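Local structure of putative acetyltransferase Sthe_0691 (Sphaerobacter thermophilus, 3SHP) at residues E125-E130 with I152-H157. The protein probably transfers an acetyl group from acetyl-CoA to an acceptor not yet identified. Sequence-based numbering, arbitrary orientation.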
loop_
_atom_site.group_PDB
_atom_site.type_symbol
_atom_site.label_atom_id
_atom_site.label_comp_id
_atom_site.label_asym_id
_atom_site.label_seq_id
_atom_site.Cartn_x
_atom_site.Cartn_y
_atom_site.Cartn_z
ATOM N N GLU A 125 -7.221 22.964 -16.755
ATOM C CA GLU A 125 -8.039 21.823 -16.324
ATOM C C GLU A 125 -9.226 22.340 -15.525
ATOM O O GLU A 125 -9.035 23.147 -14.577
ATOM C CB GLU A 125 -7.231 20.890 -15.419
ATOM C CG GLU A 125 -6.085 20.175 -16.090
ATOM C CD GLU A 125 -5.513 19.017 -15.218
ATOM O OE1 GLU A 125 -5.857 18.938 -14.009
ATOM O OE2 GLU A 125 -4.716 18.200 -15.746
ATOM N N ILE A 126 -10.442 21.908 -15.910
ATOM C CA ILE A 126 -11.660 22.251 -15.182
ATOM C C ILE A 126 -12.646 21.085 -15.191
ATOM O O ILE A 126 -12.994 20.578 -16.253
ATOM C CB ILE A 126 -12.390 23.496 -15.771
ATOM C CG1 ILE A 126 -11.416 24.672 -15.985
ATOM C CG2 ILE A 126 -13.549 23.928 -14.842
ATOM C CD1 ILE A 126 -12.026 25.831 -16.777
ATOM N N ALA A 127 -13.102 20.663 -14.015
ATOM C CA ALA A 127 -13.993 19.514 -13.951
ATOM C C ALA A 127 -15.361 19.935 -14.463
ATOM O O ALA A 127 -15.765 21.072 -14.264
ATOM C CB ALA A 127 -14.092 18.972 -12.520
ATOM N N ALA A 128 -16.082 19.009 -15.086
ATOM C CA ALA A 128 -17.336 19.352 -15.722
ATOM C C ALA A 128 -18.393 19.844 -14.745
ATOM O O ALA A 128 -19.320 20.475 -15.178
ATOM C CB ALA A 128 -17.873 18.187 -16.594
ATOM N N ASP A 129 -18.262 19.577 -13.442
ATOM C CA ASP A 129 -19.275 20.051 -12.480
ATOM C C ASP A 129 -18.856 21.371 -11.822
ATOM O O ASP A 129 -19.508 21.838 -10.876
ATOM C CB ASP A 129 -19.556 18.987 -11.391
ATOM C CG ASP A 129 -18.294 18.537 -10.697
ATOM O OD1 ASP A 129 -17.221 19.027 -11.089
ATOM O OD2 ASP A 129 -18.352 17.691 -9.776
ATOM N N GLU A 130 -17.742 21.939 -12.277
ATOM C CA GLU A 130 -17.284 23.204 -11.705
ATOM C C GLU A 130 -17.895 24.417 -12.413
ATOM O O GLU A 130 -17.218 25.149 -13.137
ATOM C CB GLU A 130 -15.750 23.236 -11.598
ATOM C CG GLU A 130 -15.276 22.290 -10.503
ATOM C CD GLU A 130 -13.801 21.853 -10.580
ATOM O OE1 GLU A 130 -13.407 21.058 -9.686
ATOM O OE2 GLU A 130 -13.039 22.284 -11.493
ATOM N N ILE A 152 -12.776 12.229 -12.980
ATOM C CA ILE A 152 -12.709 12.807 -11.634
ATOM C C ILE A 152 -13.681 12.105 -10.678
ATOM O O ILE A 152 -14.897 12.114 -10.913
ATOM C CB ILE A 152 -13.022 14.350 -11.642
ATOM C CG1 ILE A 152 -12.147 15.147 -12.654
ATOM C CG2 ILE A 152 -12.883 14.948 -10.240
ATOM C CD1 ILE A 152 -10.658 14.903 -12.526
ATOM N N ALA A 153 -13.156 11.509 -9.605
ATOM C CA ALA A 153 -14.005 10.928 -8.540
ATOM C C ALA A 153 -14.777 11.995 -7.759
ATOM O O ALA A 153 -14.199 12.973 -7.323
ATOM C CB ALA A 153 -13.155 10.087 -7.546
ATOM N N ARG A 154 -16.082 11.794 -7.602
ATOM C CA ARG A 154 -16.897 12.556 -6.672
ATOM C C ARG A 154 -17.622 11.567 -5.746
ATOM O O ARG A 154 -17.467 10.336 -5.855
ATOM C CB ARG A 154 -17.927 13.437 -7.426
ATOM C CG ARG A 154 -17.339 14.501 -8.382
ATOM C CD ARG A 154 -16.534 15.591 -7.622
ATOM N NE ARG A 154 -16.246 16.729 -8.488
ATOM C CZ ARG A 154 -15.137 17.467 -8.445
ATOM N NH1 ARG A 154 -14.151 17.209 -7.580
ATOM N NH2 ARG A 154 -15.003 18.479 -9.291
ATOM N N ALA A 155 -18.438 12.101 -4.851
ATOM C CA ALA A 155 -19.159 11.267 -3.933
ATOM C C ALA A 155 -20.243 10.542 -4.719
ATOM O O ALA A 155 -21.119 11.196 -5.318
ATOM C CB ALA A 155 -19.758 12.114 -2.822
ATOM N N GLY A 156 -20.152 9.206 -4.749
ATOM C CA GLY A 156 -21.146 8.387 -5.399
ATOM C C GLY A 156 -21.102 8.292 -6.925
ATOM O O GLY A 156 -21.860 7.546 -7.497
ATOM N N HIS A 157 -20.217 9.038 -7.588
ATOM C CA HIS A 157 -20.230 9.141 -9.051
ATOM C C HIS A 157 -18.921 9.772 -9.497
ATOM O O HIS A 157 -18.107 10.144 -8.661
ATOM C CB HIS A 157 -21.451 9.964 -9.582
ATOM C CG HIS A 157 -21.406 11.433 -9.246
ATOM N ND1 HIS A 157 -21.516 11.910 -7.953
ATOM C CD2 HIS A 157 -21.272 12.530 -10.037
ATOM C CE1 HIS A 157 -21.444 13.235 -7.964
ATOM N NE2 HIS A 157 -21.291 13.635 -9.213
HETATM O O HOH W 1 -21.096 16.405 -9.663
HETATM O O HOH W 2 -11.747 19.025 -8.034
#
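R154 reaches from strand 153-154 to the carboxylates of D129 and E130, in the type I beta turn A127-E130, which ends in the N-cap residue E130 of helix 131-139. Its CB lies over the margin of the H157 ring, 3.5 Å from its plane. CG and CD then pass D129 OD2, the chain bending at chi2 (-65°) before it runs on to NE. There the guanidinium forms a side-on salt bridge in which NE and NH2 each donate to the syn lone pair of one D129 oxygen, NE to OD2 (2.6 Å) and NH2 to OD1 (2.9 Å). The two planes are only 20° apart. NH2 also gives a more bent bond to E130 OE1 (3.1 Å), which it meets from above the carboxylate plane. NH1 donates to a water that in turn donates to E130 OE1. I152 CG2 lies over the margin of one guanidinium face. A127 CB approaches R154 NH2 obliquely at 3.4 Å, and A127 N donates to E130 OE2 (3.0 Å) from above the carboxylate plane. A second water links D129 OD2 to H157 NE2. With two carboxylates sharing one guanidinium, K47 of a third subunit, salt-bridged to E130 OE1, probably offsets the remaining negative charge, tying this surface network to the assembly.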